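Local atomic coordinates of 6-phospho-alpha-glucosidase (Merdibacter massiliensis, PDB entry 6VC6), a protein that hydrolyses 6-phospho-alpha-glucosides, probably with NAD and a divalent metal as cofactors, as in other family 4 glycosidases. Residues I99-G104 with D280-D285; T250-E253 with L259-T262; V395-E400 with Q404-A409; R414-A419 with R423-A428. All blocks are in the same frame, centred on the assembly; numbering follows the deposited sequence.

Contacts 1 and 2 lie near the active site. Contact 1 carries Arg283, which binds the phosphate of the bound glucose 6-phosphate. In contact 2 the side chain of Asn261 is about 7 Å from both manganese and the sugar phosphate at the nearest atoms. The centres of these two contacts are 25 Å apart, and they do not touch. Contact 3 pairs helices 378-400 and 403-412; contact 4 packs the following loop on helix 419-432. Their centres are 13 Å apart, and they meet where Ala406 CB lies 3.9 Å from Leu426 CD2. Leu103 CD1 of contact 1 is 3.9 Å from Ile425 CG1. Contact 4 thus touches both contact 3 and contact 1.

Contact 1: I99-G104 with D280-D285; sequences ISLHLG and DYTRAD. With G6P (6-O-phosphono-alpha-D-glucopyranose), chain F.
Leu101 CD1 meets Thr282 CG2 at 3.8 Å, the two side chains sliding past each other in opposite directions. Beside them, His102 turns a ring edge to Asp280. His102 CE1 lies 3.2 Å from Asp280 OD1, near the ring plane, but no hydrogen bond forms. Thr282 is the N-cap of helix 283-289. Its N-H bonds almost straight to Asp285 OD2 (3.0 Å, 171°), and its OG1 bonds to Glu97 on helix 89-102. Arg283 follows at once. Beyond its CB, CG stands anti to the backbone N (chi1 175°), 3.6 Å from O2P of the glucose 6-phosphate. The chain then bends at chi2, and CD passes the same oxygen at 3.9 Å. The grip rests on NE, which donates to O2P (3.0 Å, 172°). NH2 is directed at O3P, though the modelled 2.5 Å between them is doubtfully short. NH1 forms salt bridges with Asp238 and Glu286, which probably fix the rotation of the guanidinium. Helix 89-102 lies between two others: Leu101 faces the start of helix 283-289, while Ile99 and Leu103 pack on helix 419-432. Arg283 also touches helix 239-246.

Contact 2: T250-E253 with L259-T262; sequences TMME and LPNT
Asn261, whose backbone O lies 4.3 Å from Met251 CE, accepts a hydrogen bond from Tyr263 N through its side-chain OD1. A separate, weak bond joins its ND2 to Tyr195 OH. The rest of the contact is apolar and buried. Met251 and Met252 of helix 248-254, both modelled as selenomethionine, close on the ring of Pro260. Met251 runs alongside it in the opposite direction. Its CG stands anti to the backbone N (chi1 -155°), and bends at chi2 and chi3 bring CE to 3.7 Å from Pro260 CG. Met252 meets the neighbouring ring atom, with its CG 3.8 Å from Pro260 CD. Its SE goes on to Leu259 CD1 at 3.6 Å, and its CE lies 3.7 Å from Leu259 CA. An alanine at Pro260 would lack CG and CD, which would probably open a gap beside both selenomethionines and leave the Met251 methyl freer to turn. Pro260 points its CB at the helix. The CB of Leu259 points away, though CD1 still reaches Met252 SE, and the side chain packs on helix 172-184. This alternation is characteristic of a beta strand. Strand 259-260 is an outer strand of a three-stranded antiparallel sheet, with backbone hydrogen bonds between Leu259 and Phe204, and between Asn261 and Gly202. Two residues beyond the strand's end, after Asn261 and Thr262, comes Tyr263 of the sugar phosphate pocket.

Contact 3: V395-E400 with Q404-A409; sequences VDAYYE and QKALEA
Lys405 reaches across an antiparallel helical hairpin to Asp396 and Glu400. The short segments run at 173° to each other, with axes 7.8 Å apart at closest approach. The lysine chain is not extended. Its CG lies beside the backbone N, and a turn at chi2 (-57°) carries CD past Asp396 CB. A second bend at chi4 sets NZ between the two acids. NZ donates to Asp396 OD2 at 3.0 Å, arriving from above the carboxylate, 46° out of its plane. Glu400 comes in from the next helical turn, its chain extended beyond CG. Its OE1 stands 3.6 Å from the same NZ, a longer salt bridge. Asp396 OD1 is taken by Arg158 of helix 149-159, so two cations hold this carboxylate and would be expected to favour its charged form. An alanine in place of Lys405 would probably leave Glu400 without its mate here and Asp396 with Arg158 alone to balance it. On another side of the second helix, Gln404 NE2 donates to Glu408 OE2 at 3.0 Å, with the oxygen close to the amide plane. Small residues let the backbones come near each other beside the salt bridges. Ala397 CB lies 3.7 Å from Lys405 CB and 3.9 Å from Ala406 CB. It approaches the backbone still more closely, resting 3.5 Å from Ala406 N.

Contact 4: R414-A419 with R423-A428; sequences RLINDA and REILDA
Ile416 and Ile425 point their CB atoms at each other from a loop and a helix. The Ile425 chain is stretched out at chi2 (-178°), which puts its CD1 foremost. This atom comes to 4.5 Å from Ile416 CG1, a loose apolar touch. The CD1 of Ile416 lies farther from Ile425 CD1 than Ile416 CG1 does. Both side chains also pack on Ala113, which ties them to helix 113-136. Arg423 stands differently. Its CB passes 3.7 Å from Ala419 O. A bend at chi3 then brings NE of Arg423 to a water at 3.1 Å. That water donates a weak hydrogen bond to Ala419 O, also at 3.1 Å. The same carbonyl accepts Arg423 N at 3.0 Å, which gives it both a direct and a water-mediated link to one residue. The backbone bond belongs to the first turn of helix 419-432. Asp418 is the N-cap of this helix, and its OD1 takes the backbone N of Lys421. An acid here would be expected to interact favourably with the positive end of the helix. On the loop side, Ile416 O accepts a hydrogen bond from Arg105 NE. On the helix side, Arg423 lies against Tyr403 and Leu407 of helix 403-412.

Contact 1: I99-G104 with D280-D285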
loop_
_atom_site.group_PDB
_atom_site.type_symbol
_atom_site.label_atom_id
_atom_site.label_comp_id
_atom_site.label_asym_id
_atom_site.label_seq_id
_atom_site.Cartn_x
_atom_site.Cartn_y
_atom_site.Cartn_z
ATOM N N ILE A 99 -17.700 2.497 -11.920
ATOM C CA ILE A 99 -17.726 3.225 -13.186
ATOM C C ILE A 99 -16.794 2.578 -14.204
ATOM O O ILE A 99 -17.122 2.488 -15.393
ATOM C CB ILE A 99 -17.384 4.706 -12.946
ATOM C CG1 ILE A 99 -18.468 5.357 -12.081
ATOM C CG2 ILE A 99 -17.232 5.446 -14.267
ATOM C CD1 ILE A 99 -18.092 6.712 -11.524
ATOM N N SER A 100 -15.626 2.111 -13.757
ATOM C CA SER A 100 -14.711 1.426 -14.667
ATOM C C SER A 100 -15.339 0.151 -15.218
ATOM O O SER A 100 -15.306 -0.099 -16.429
ATOM C CB SER A 100 -13.396 1.112 -13.952
ATOM O OG SER A 100 -12.758 2.295 -13.503
ATOM N N LEU A 101 -15.926 -0.664 -14.339
ATOM C CA LEU A 101 -16.524 -1.920 -14.780
ATOM C C LEU A 101 -17.756 -1.678 -15.641
ATOM O O LEU A 101 -17.993 -2.405 -16.613
ATOM C CB LEU A 101 -16.872 -2.787 -13.570
ATOM C CG LEU A 101 -15.676 -3.366 -12.811
ATOM C CD1 LEU A 101 -16.095 -3.855 -11.433
ATOM C CD2 LEU A 101 -15.029 -4.487 -13.608
ATOM N N HIS A 102 -18.554 -0.660 -15.303
ATOM C CA HIS A 102 -19.718 -0.331 -16.116
ATOM C C HIS A 102 -19.330 0.149 -17.508
ATOM O O HIS A 102 -20.158 0.098 -18.423
ATOM C CB HIS A 102 -20.568 0.735 -15.419
ATOM C CG HIS A 102 -21.355 0.219 -14.253
ATOM N ND1 HIS A 102 -22.109 -0.932 -14.315
ATOM C CD2 HIS A 102 -21.509 0.702 -12.997
ATOM C CE1 HIS A 102 -22.691 -1.138 -13.147
ATOM N NE2 HIS A 102 -22.342 -0.161 -12.330
ATOM N N LEU A 103 -18.093 0.609 -17.689
ATOM C CA LEU A 103 -17.624 1.110 -18.974
ATOM C C LEU A 103 -16.689 0.136 -19.681
ATOM O O LEU A 103 -16.046 0.514 -20.666
ATOM C CB LEU A 103 -16.939 2.466 -18.791
ATOM C CG LEU A 103 -17.885 3.620 -18.451
ATOM C CD1 LEU A 103 -17.104 4.879 -18.103
ATOM C CD2 LEU A 103 -18.850 3.881 -19.600
ATOM N N GLY A 104 -16.590 -1.102 -19.202
ATOM C CA GLY A 104 -15.882 -2.138 -19.923
ATOM C C GLY A 104 -14.408 -2.280 -19.623
ATOM O O GLY A 104 -13.673 -2.817 -20.460
ATOM N N ASP A 280 -21.709 -4.735 -10.326
ATOM C CA ASP A 280 -22.680 -4.119 -9.430
ATOM C C ASP A 280 -22.416 -4.403 -7.957
ATOM O O ASP A 280 -22.990 -3.721 -7.101
ATOM C CB ASP A 280 -24.098 -4.576 -9.797
ATOM C CG ASP A 280 -24.598 -3.939 -11.081
ATOM O OD1 ASP A 280 -24.588 -2.693 -11.170
ATOM O OD2 ASP A 280 -24.998 -4.681 -12.003
ATOM N N TYR A 281 -21.575 -5.385 -7.639
ATOM C CA TYR A 281 -21.142 -5.652 -6.266
ATOM C C TYR A 281 -19.630 -5.847 -6.307
ATOM O O TYR A 281 -19.145 -6.919 -6.681
ATOM C CB TYR A 281 -21.849 -6.868 -5.676
ATOM C CG TYR A 281 -21.601 -7.045 -4.194
ATOM C CD1 TYR A 281 -22.286 -6.278 -3.259
ATOM C CD2 TYR A 281 -20.680 -7.974 -3.729
ATOM C CE1 TYR A 281 -22.063 -6.435 -1.904
ATOM C CE2 TYR A 281 -20.449 -8.138 -2.376
ATOM C CZ TYR A 281 -21.142 -7.366 -1.468
ATOM O OH TYR A 281 -20.916 -7.523 -0.119
ATOM N N THR A 282 -18.889 -4.813 -5.921
ATOM C CA THR A 282 -17.449 -4.776 -6.104
ATOM C C THR A 282 -16.723 -5.025 -4.784
ATOM O O THR A 282 -17.333 -5.248 -3.734
ATOM C CB THR A 282 -17.031 -3.437 -6.713
ATOM O OG1 THR A 282 -17.351 -2.377 -5.804
ATOM C CG2 THR A 282 -17.755 -3.205 -8.030
ATOM N N ARG A 283 -15.389 -4.983 -4.848
ATOM C CA ARG A 283 -14.571 -5.248 -3.667
ATOM C C ARG A 283 -14.801 -4.198 -2.587
ATOM O O ARG A 283 -14.770 -4.513 -1.391
ATOM C CB ARG A 283 -13.094 -5.306 -4.062
ATOM C CG ARG A 283 -12.129 -5.455 -2.896
ATOM C CD ARG A 283 -12.409 -6.709 -2.084
ATOM N NE ARG A 283 -11.554 -6.790 -0.902
ATOM C CZ ARG A 283 -11.719 -7.665 0.084
ATOM N NH1 ARG A 283 -12.712 -8.542 0.036
ATOM N NH2 ARG A 283 -10.891 -7.663 1.121
ATOM N N ALA A 284 -15.032 -2.945 -2.987
ATOM C CA ALA A 284 -15.350 -1.908 -2.011
ATOM C C ALA A 284 -16.622 -2.249 -1.246
ATOM O O ALA A 284 -16.727 -1.975 -0.045
ATOM C CB ALA A 284 -15.486 -0.552 -2.701
ATOM N N ASP A 285 -17.598 -2.857 -1.926
ATOM C CA ASP A 285 -18.799 -3.319 -1.239
ATOM C C ASP A 285 -18.489 -4.500 -0.325
ATOM O O ASP A 285 -19.083 -4.630 0.752
ATOM C CB ASP A 285 -19.875 -3.694 -2.258
ATOM C CG ASP A 285 -20.290 -2.522 -3.124
ATOM O OD1 ASP A 285 -20.682 -1.476 -2.565
ATOM O OD2 ASP A 285 -20.223 -2.646 -4.366
HETATM C C1 G6P F . -3.072 -5.620 -0.930
HETATM C C2 G6P F . -2.196 -4.375 -1.134
HETATM C C3 G6P F . -2.811 -3.083 -0.624
HETATM C C4 G6P F . -4.279 -3.065 -0.981
HETATM C C5 G6P F . -4.956 -4.145 -0.159
HETATM C C6 G6P F . -6.420 -4.248 -0.564
HETATM O O1 G6P F . -2.339 -6.600 -0.182
HETATM O O2 G6P F . -0.931 -4.576 -0.489
HETATM O O3 G6P F . -2.153 -1.950 -1.199
HETATM O O4 G6P F . -4.831 -1.786 -0.656
HETATM O O5 G6P F . -4.377 -5.443 -0.343
HETATM O O6 G6P F . -7.161 -4.780 0.528
HETATM P P G6P F . -8.768 -4.724 0.528
HETATM O O1P G6P F . -9.059 -3.339 1.055
HETATM O O2P G6P F . -9.155 -4.937 -0.917
HETATM O O3P G6P F . -9.170 -5.858 1.439
#

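Contact 2: T250-E253 with L259-T262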
loop_
_atom_site.group_PDB
_atom_site.type_symbol
_atom_site.label_atom_id
_atom_site.label_comp_id
_atom_site.label_asym_id
_atom_site.label_seq_id
_atom_site.Cartn_x
_atom_site.Cartn_y
_atom_site.Cartn_z
ATOM N N THR A 250 -1.754 -20.356 -12.435
ATOM C CA THR A 250 -1.850 -20.150 -13.878
ATOM C C THR A 250 -0.703 -19.282 -14.380
ATOM O O THR A 250 -0.074 -19.589 -15.401
ATOM C CB THR A 250 -3.196 -19.512 -14.228
ATOM O OG1 THR A 250 -4.257 -20.428 -13.929
ATOM C CG2 THR A 250 -3.250 -19.145 -15.705
HETATM N N MSE A 251 -0.413 -18.199 -13.667
HETATM C CA MSE A 251 0.618 -17.245 -14.059
HETATM C C MSE A 251 2.000 -17.887 -14.131
HETATM O O MSE A 251 2.802 -17.562 -15.008
HETATM C CB MSE A 251 0.634 -16.071 -13.077
HETATM C CG MSE A 251 1.193 -14.775 -13.639
HETATM SE SE MSE A 251 0.284 -13.207 -12.905
HETATM C CE MSE A 251 -0.118 -13.878 -11.121
HETATM N N MSE A 252 2.271 -18.805 -13.209
HETATM C CA MSE A 252 3.580 -19.446 -13.125
HETATM C C MSE A 252 3.744 -20.556 -14.159
HETATM O O MSE A 252 4.857 -21.010 -14.418
HETATM C CB MSE A 252 3.812 -20.000 -11.721
HETATM C CG MSE A 252 3.988 -18.923 -10.664
HETATM SE SE MSE A 252 5.356 -19.382 -9.357
HETATM C CE MSE A 252 6.938 -19.004 -10.428
ATOM N N GLU A 253 2.632 -20.999 -14.739
ATOM C CA GLU A 253 2.706 -21.956 -15.836
ATOM C C GLU A 253 2.882 -21.265 -17.181
ATOM O O GLU A 253 3.575 -21.796 -18.059
ATOM C CB GLU A 253 1.453 -22.841 -15.850
ATOM C CG GLU A 253 1.047 -23.370 -17.218
ATOM C CD GLU A 253 -0.270 -24.122 -17.180
ATOM O OE1 GLU A 253 -1.043 -23.926 -16.219
ATOM O OE2 GLU A 253 -0.532 -24.905 -18.118
ATOM N N LEU A 259 8.628 -15.656 -9.577
ATOM C CA LEU A 259 7.428 -15.689 -8.752
ATOM C C LEU A 259 6.758 -14.321 -8.780
ATOM O O LEU A 259 7.384 -13.329 -8.390
ATOM C CB LEU A 259 7.777 -16.082 -7.321
ATOM C CG LEU A 259 6.656 -16.047 -6.279
ATOM C CD1 LEU A 259 5.673 -17.184 -6.504
ATOM C CD2 LEU A 259 7.236 -16.110 -4.874
ATOM N N PRO A 260 5.505 -14.218 -9.223
ATOM C CA PRO A 260 4.912 -12.901 -9.471
ATOM C C PRO A 260 4.190 -12.304 -8.274
ATOM O O PRO A 260 3.577 -13.001 -7.462
ATOM C CB PRO A 260 3.918 -13.198 -10.601
ATOM C CG PRO A 260 3.453 -14.590 -10.301
ATOM C CD PRO A 260 4.620 -15.314 -9.659
ATOM N N ASN A 261 4.287 -10.980 -8.169
ATOM C CA ASN A 261 3.359 -10.222 -7.343
ATOM C C ASN A 261 1.939 -10.505 -7.816
ATOM O O ASN A 261 1.671 -10.519 -9.020
ATOM C CB ASN A 261 3.682 -8.728 -7.444
ATOM C CG ASN A 261 2.916 -7.884 -6.440
ATOM O OD1 ASN A 261 1.688 -7.941 -6.366
ATOM N ND2 ASN A 261 3.644 -7.081 -5.671
ATOM N N THR A 262 1.027 -10.748 -6.869
ATOM C CA THR A 262 -0.325 -11.154 -7.246
ATOM C C THR A 262 -1.050 -10.085 -8.054
ATOM O O THR A 262 -2.032 -10.401 -8.734
ATOM C CB THR A 262 -1.152 -11.510 -6.008
ATOM O OG1 THR A 262 -1.409 -10.328 -5.240
ATOM C CG2 THR A 262 -0.417 -12.529 -5.150
#

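Contact 3: V395-E400 with Q404-A409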
loop_
_atom_site.group_PDB
_atom_site.type_symbol
_atom_site.label_atom_id
_atom_site.label_comp_id
_atom_site.label_asym_id
_atom_site.label_seq_id
_atom_site.Cartn_x
_atom_site.Cartn_y
_atom_site.Cartn_z
ATOM N N VAL A 395 0.626 12.269 -12.601
ATOM C CA VAL A 395 1.015 13.351 -11.706
ATOM C C VAL A 395 1.497 14.565 -12.490
ATOM O O VAL A 395 1.566 15.668 -11.935
ATOM C CB VAL A 395 2.083 12.878 -10.702
ATOM C CG1 VAL A 395 1.703 11.522 -10.125
ATOM C CG2 VAL A 395 3.440 12.817 -11.362
ATOM N N ASP A 396 1.839 14.390 -13.770
ATOM C CA ASP A 396 2.024 15.542 -14.646
ATOM C C ASP A 396 0.732 16.339 -14.765
ATOM O O ASP A 396 0.746 17.575 -14.710
ATOM C CB ASP A 396 2.493 15.087 -16.028
ATOM C CG ASP A 396 4.001 15.016 -16.144
ATOM O OD1 ASP A 396 4.692 15.295 -15.143
ATOM O OD2 ASP A 396 4.494 14.681 -17.241
ATOM N N ALA A 397 -0.397 15.643 -14.928
ATOM C CA ALA A 397 -1.688 16.318 -14.999
ATOM C C ALA A 397 -2.030 17.009 -13.688
ATOM O O ALA A 397 -2.693 18.053 -13.693
ATOM C CB ALA A 397 -2.782 15.318 -15.371
ATOM N N TYR A 398 -1.595 16.445 -12.559
ATOM C CA TYR A 398 -1.840 17.084 -11.271
ATOM C C TYR A 398 -1.085 18.403 -11.162
ATOM O O TYR A 398 -1.642 19.416 -10.722
ATOM C CB TYR A 398 -1.442 16.144 -10.133
ATOM C CG TYR A 398 -1.251 16.848 -8.808
ATOM C CD1 TYR A 398 -2.343 17.218 -8.035
ATOM C CD2 TYR A 398 0.020 17.148 -8.333
ATOM C CE1 TYR A 398 -2.177 17.866 -6.825
ATOM C CE2 TYR A 398 0.196 17.796 -7.126
ATOM C CZ TYR A 398 -0.905 18.151 -6.376
ATOM O OH TYR A 398 -0.736 18.796 -5.172
ATOM N N TYR A 399 0.187 18.411 -11.562
ATOM C CA TYR A 399 1.008 19.607 -11.417
ATOM C C TYR A 399 0.695 20.658 -12.475
ATOM O O TYR A 399 0.786 21.858 -12.193
ATOM C CB TYR A 399 2.492 19.237 -11.478
ATOM C CG TYR A 399 3.062 18.783 -10.155
ATOM C CD1 TYR A 399 3.339 19.695 -9.146
ATOM C CD2 TYR A 399 3.322 17.439 -9.915
ATOM C CE1 TYR A 399 3.860 19.284 -7.934
ATOM C CE2 TYR A 399 3.843 17.019 -8.706
ATOM C CZ TYR A 399 4.110 17.945 -7.720
ATOM O OH TYR A 399 4.628 17.529 -6.517
ATOM N N GLU A 400 0.330 20.239 -13.684
ATOM C CA GLU A 400 0.113 21.159 -14.791
ATOM C C GLU A 400 -1.351 21.520 -14.997
ATOM O O GLU A 400 -1.648 22.351 -15.861
ATOM C CB GLU A 400 0.678 20.566 -16.086
ATOM C CG GLU A 400 2.189 20.400 -16.085
ATOM C CD GLU A 400 2.692 19.673 -17.316
ATOM O OE1 GLU A 400 3.672 18.908 -17.197
ATOM O OE2 GLU A 400 2.105 19.866 -18.402
ATOM N N GLN A 404 -4.978 17.098 -20.980
ATOM C CA GLN A 404 -4.267 16.342 -22.006
ATOM C C GLN A 404 -3.307 15.333 -21.390
ATOM O O GLN A 404 -3.158 14.216 -21.899
ATOM C CB GLN A 404 -3.521 17.302 -22.933
ATOM C CG GLN A 404 -2.751 16.621 -24.051
ATOM C CD GLN A 404 -3.655 15.864 -25.002
ATOM O OE1 GLN A 404 -4.759 16.311 -25.319
ATOM N NE2 GLN A 404 -3.193 14.708 -25.463
ATOM N N LYS A 405 -2.646 15.708 -20.292
ATOM C CA LYS A 405 -1.747 14.774 -19.622
ATOM C C LYS A 405 -2.518 13.603 -19.023
ATOM O O LYS A 405 -2.053 12.458 -19.066
ATOM C CB LYS A 405 -0.945 15.498 -18.542
ATOM C CG LYS A 405 0.238 16.290 -19.070
ATOM C CD LYS A 405 1.185 15.405 -19.863
ATOM C CE LYS A 405 2.321 16.215 -20.467
ATOM N NZ LYS A 405 3.514 16.249 -19.578
ATOM N N ALA A 406 -3.700 13.871 -18.463
ATOM C CA ALA A 406 -4.516 12.796 -17.906
ATOM C C ALA A 406 -5.010 11.858 -18.999
ATOM O O ALA A 406 -5.070 10.639 -18.799
ATOM C CB ALA A 406 -5.691 13.380 -17.124
ATOM N N LEU A 407 -5.369 12.406 -20.164
ATOM C CA LEU A 407 -5.825 11.568 -21.268
ATOM C C LEU A 407 -4.713 10.651 -21.759
ATOM O O LEU A 407 -4.951 9.473 -22.053
ATOM C CB LEU A 407 -6.345 12.442 -22.409
ATOM C CG LEU A 407 -6.766 11.707 -23.683
ATOM C CD1 LEU A 407 -7.964 10.808 -23.413
ATOM C CD2 LEU A 407 -7.071 12.696 -24.797
ATOM N N GLU A 408 -3.487 11.172 -21.854
ATOM C CA GLU A 408 -2.367 10.345 -22.292
ATOM C C GLU A 408 -2.023 9.287 -21.250
ATOM O O GLU A 408 -1.644 8.164 -21.602
ATOM C CB GLU A 408 -1.154 11.225 -22.594
ATOM C CG GLU A 408 -1.355 12.157 -23.779
ATOM C CD GLU A 408 -0.280 13.221 -23.884
ATOM O OE1 GLU A 408 0.651 13.214 -23.051
ATOM O OE2 GLU A 408 -0.367 14.065 -24.801
ATOM N N ALA A 409 -2.153 9.626 -19.965
ATOM C CA ALA A 409 -1.918 8.639 -18.916
ATOM C C ALA A 409 -2.956 7.525 -18.968
ATOM O O ALA A 409 -2.616 6.345 -18.817
ATOM C CB ALA A 409 -1.925 9.316 -17.546
#

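Contact 4: R414-A419 with R423-A428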
loop_
_atom_site.group_PDB
_atom_site.type_symbol
_atom_site.label_atom_id
_atom_site.label_comp_id
_atom_site.label_asym_id
_atom_site.label_seq_id
_atom_site.Cartn_x
_atom_site.Cartn_y
_atom_site.Cartn_z
ATOM N N ARG A 414 -2.073 0.018 -19.358
ATOM C CA ARG A 414 -2.350 -1.294 -19.930
ATOM C C ARG A 414 -3.795 -1.725 -19.711
ATOM O O ARG A 414 -4.354 -2.451 -20.540
ATOM C CB ARG A 414 -1.399 -2.331 -19.333
ATOM C CG ARG A 414 -0.975 -3.414 -20.302
ATOM C CD ARG A 414 0.040 -4.353 -19.671
ATOM N NE ARG A 414 0.038 -5.660 -20.320
ATOM C CZ ARG A 414 0.615 -5.914 -21.490
ATOM N NH1 ARG A 414 1.248 -4.951 -22.145
ATOM N NH2 ARG A 414 0.559 -7.135 -22.006
ATOM N N LEU A 415 -4.412 -1.298 -18.613
ATOM C CA LEU A 415 -5.762 -1.725 -18.273
ATOM C C LEU A 415 -6.844 -0.857 -18.906
ATOM O O LEU A 415 -8.031 -1.119 -18.692
ATOM C CB LEU A 415 -5.933 -1.755 -16.751
ATOM C CG LEU A 415 -4.884 -2.593 -16.011
ATOM C CD1 LEU A 415 -5.219 -2.717 -14.533
ATOM C CD2 LEU A 415 -4.745 -3.970 -16.646
ATOM N N ILE A 416 -6.446 0.138 -19.694
ATOM C CA ILE A 416 -7.386 0.901 -20.505
ATOM C C ILE A 416 -7.094 0.743 -21.996
ATOM O O ILE A 416 -7.925 0.268 -22.745
ATOM C CB ILE A 416 -7.387 2.385 -20.110
ATOM C CG1 ILE A 416 -8.069 2.557 -18.757
ATOM C CG2 ILE A 416 -8.076 3.226 -21.169
ATOM C CD1 ILE A 416 -7.486 1.698 -17.672
ATOM N N ASN A 417 -5.891 1.128 -22.401
ATOM C CA ASN A 417 -5.280 0.725 -23.665
ATOM C C ASN A 417 -5.932 1.336 -24.901
ATOM O O ASN A 417 -5.555 0.977 -26.022
ATOM C CB ASN A 417 -5.267 -0.802 -23.812
ATOM C CG ASN A 417 -4.113 -1.298 -24.657
ATOM O OD1 ASN A 417 -3.021 -0.732 -24.630
ATOM N ND2 ASN A 417 -4.350 -2.362 -25.416
ATOM N N ASP A 418 -6.884 2.254 -24.745
ATOM C CA ASP A 418 -7.569 2.837 -25.893
ATOM C C ASP A 418 -7.872 4.302 -25.619
ATOM O O ASP A 418 -8.306 4.657 -24.520
ATOM C CB ASP A 418 -8.863 2.075 -26.212
ATOM C CG ASP A 418 -9.629 2.683 -27.370
ATOM O OD1 ASP A 418 -10.456 3.587 -27.132
ATOM O OD2 ASP A 418 -9.404 2.255 -28.522
ATOM N N ALA A 419 -7.649 5.147 -26.630
ATOM C CA ALA A 419 -7.789 6.589 -26.434
ATOM C C ALA A 419 -9.252 7.002 -26.318
ATOM O O ALA A 419 -9.585 7.901 -25.538
ATOM C CB ALA A 419 -7.107 7.343 -27.575
ATOM N N ARG A 423 -10.890 8.679 -22.935
ATOM C CA ARG A 423 -11.656 9.916 -22.820
ATOM C C ARG A 423 -13.026 9.663 -22.203
ATOM O O ARG A 423 -13.512 10.472 -21.404
ATOM C CB ARG A 423 -11.800 10.576 -24.192
ATOM C CG ARG A 423 -12.583 11.879 -24.169
ATOM C CD ARG A 423 -12.807 12.426 -25.570
ATOM N NE ARG A 423 -11.563 12.858 -26.203
ATOM C CZ ARG A 423 -10.978 14.031 -25.980
ATOM N NH1 ARG A 423 -11.519 14.895 -25.131
ATOM N NH2 ARG A 423 -9.849 14.340 -26.602
ATOM N N GLU A 424 -13.660 8.543 -22.559
ATOM C CA GLU A 424 -14.968 8.216 -22.000
ATOM C C GLU A 424 -14.888 8.028 -20.490
ATOM O O GLU A 424 -15.706 8.573 -19.739
ATOM C CB GLU A 424 -15.520 6.960 -22.675
ATOM C CG GLU A 424 -16.880 6.514 -22.164
ATOM C CD GLU A 424 -17.387 5.270 -22.872
ATOM O OE1 GLU A 424 -16.554 4.513 -23.414
ATOM O OE2 GLU A 424 -18.616 5.051 -22.888
ATOM N N ILE A 425 -13.898 7.264 -20.025
ATOM C CA ILE A 425 -13.754 7.030 -18.592
ATOM C C ILE A 425 -13.295 8.299 -17.884
ATOM O O ILE A 425 -13.824 8.659 -16.827
ATOM C CB ILE A 425 -12.792 5.857 -18.334
ATOM C CG1 ILE A 425 -13.352 4.564 -18.932
ATOM C CG2 ILE A 425 -12.544 5.689 -16.842
ATOM C CD1 ILE A 425 -12.482 3.350 -18.687
ATOM N N LEU A 426 -12.311 9.001 -18.457
ATOM C CA LEU A 426 -11.781 10.202 -17.817
ATOM C C LEU A 426 -12.869 11.246 -17.601
ATOM O O LEU A 426 -12.922 11.887 -16.545
ATOM C CB LEU A 426 -10.640 10.782 -18.655
ATOM C CG LEU A 426 -10.037 12.117 -18.215
ATOM C CD1 LEU A 426 -9.588 12.063 -16.761
ATOM C CD2 LEU A 426 -8.877 12.499 -19.124
ATOM N N ASP A 427 -13.747 11.430 -18.590
ATOM C CA ASP A 427 -14.835 12.391 -18.438
ATOM C C ASP A 427 -15.788 11.971 -17.327
ATOM O O ASP A 427 -16.288 12.816 -16.574
ATOM C CB ASP A 427 -15.586 12.548 -19.760
ATOM C CG ASP A 427 -14.792 13.326 -20.790
ATOM O OD1 ASP A 427 -13.723 13.866 -20.436
ATOM O OD2 ASP A 427 -15.237 13.399 -21.955
ATOM N N ALA A 428 -16.049 10.667 -17.205
ATOM C CA ALA A 428 -16.912 10.185 -16.132
ATOM C C ALA A 428 -16.266 10.369 -14.765
ATOM O O ALA A 428 -16.967 10.630 -13.782
ATOM C CB ALA A 428 -17.265 8.716 -16.360
HETATM O O HOH W 1 -10.430 10.281 -27.415
#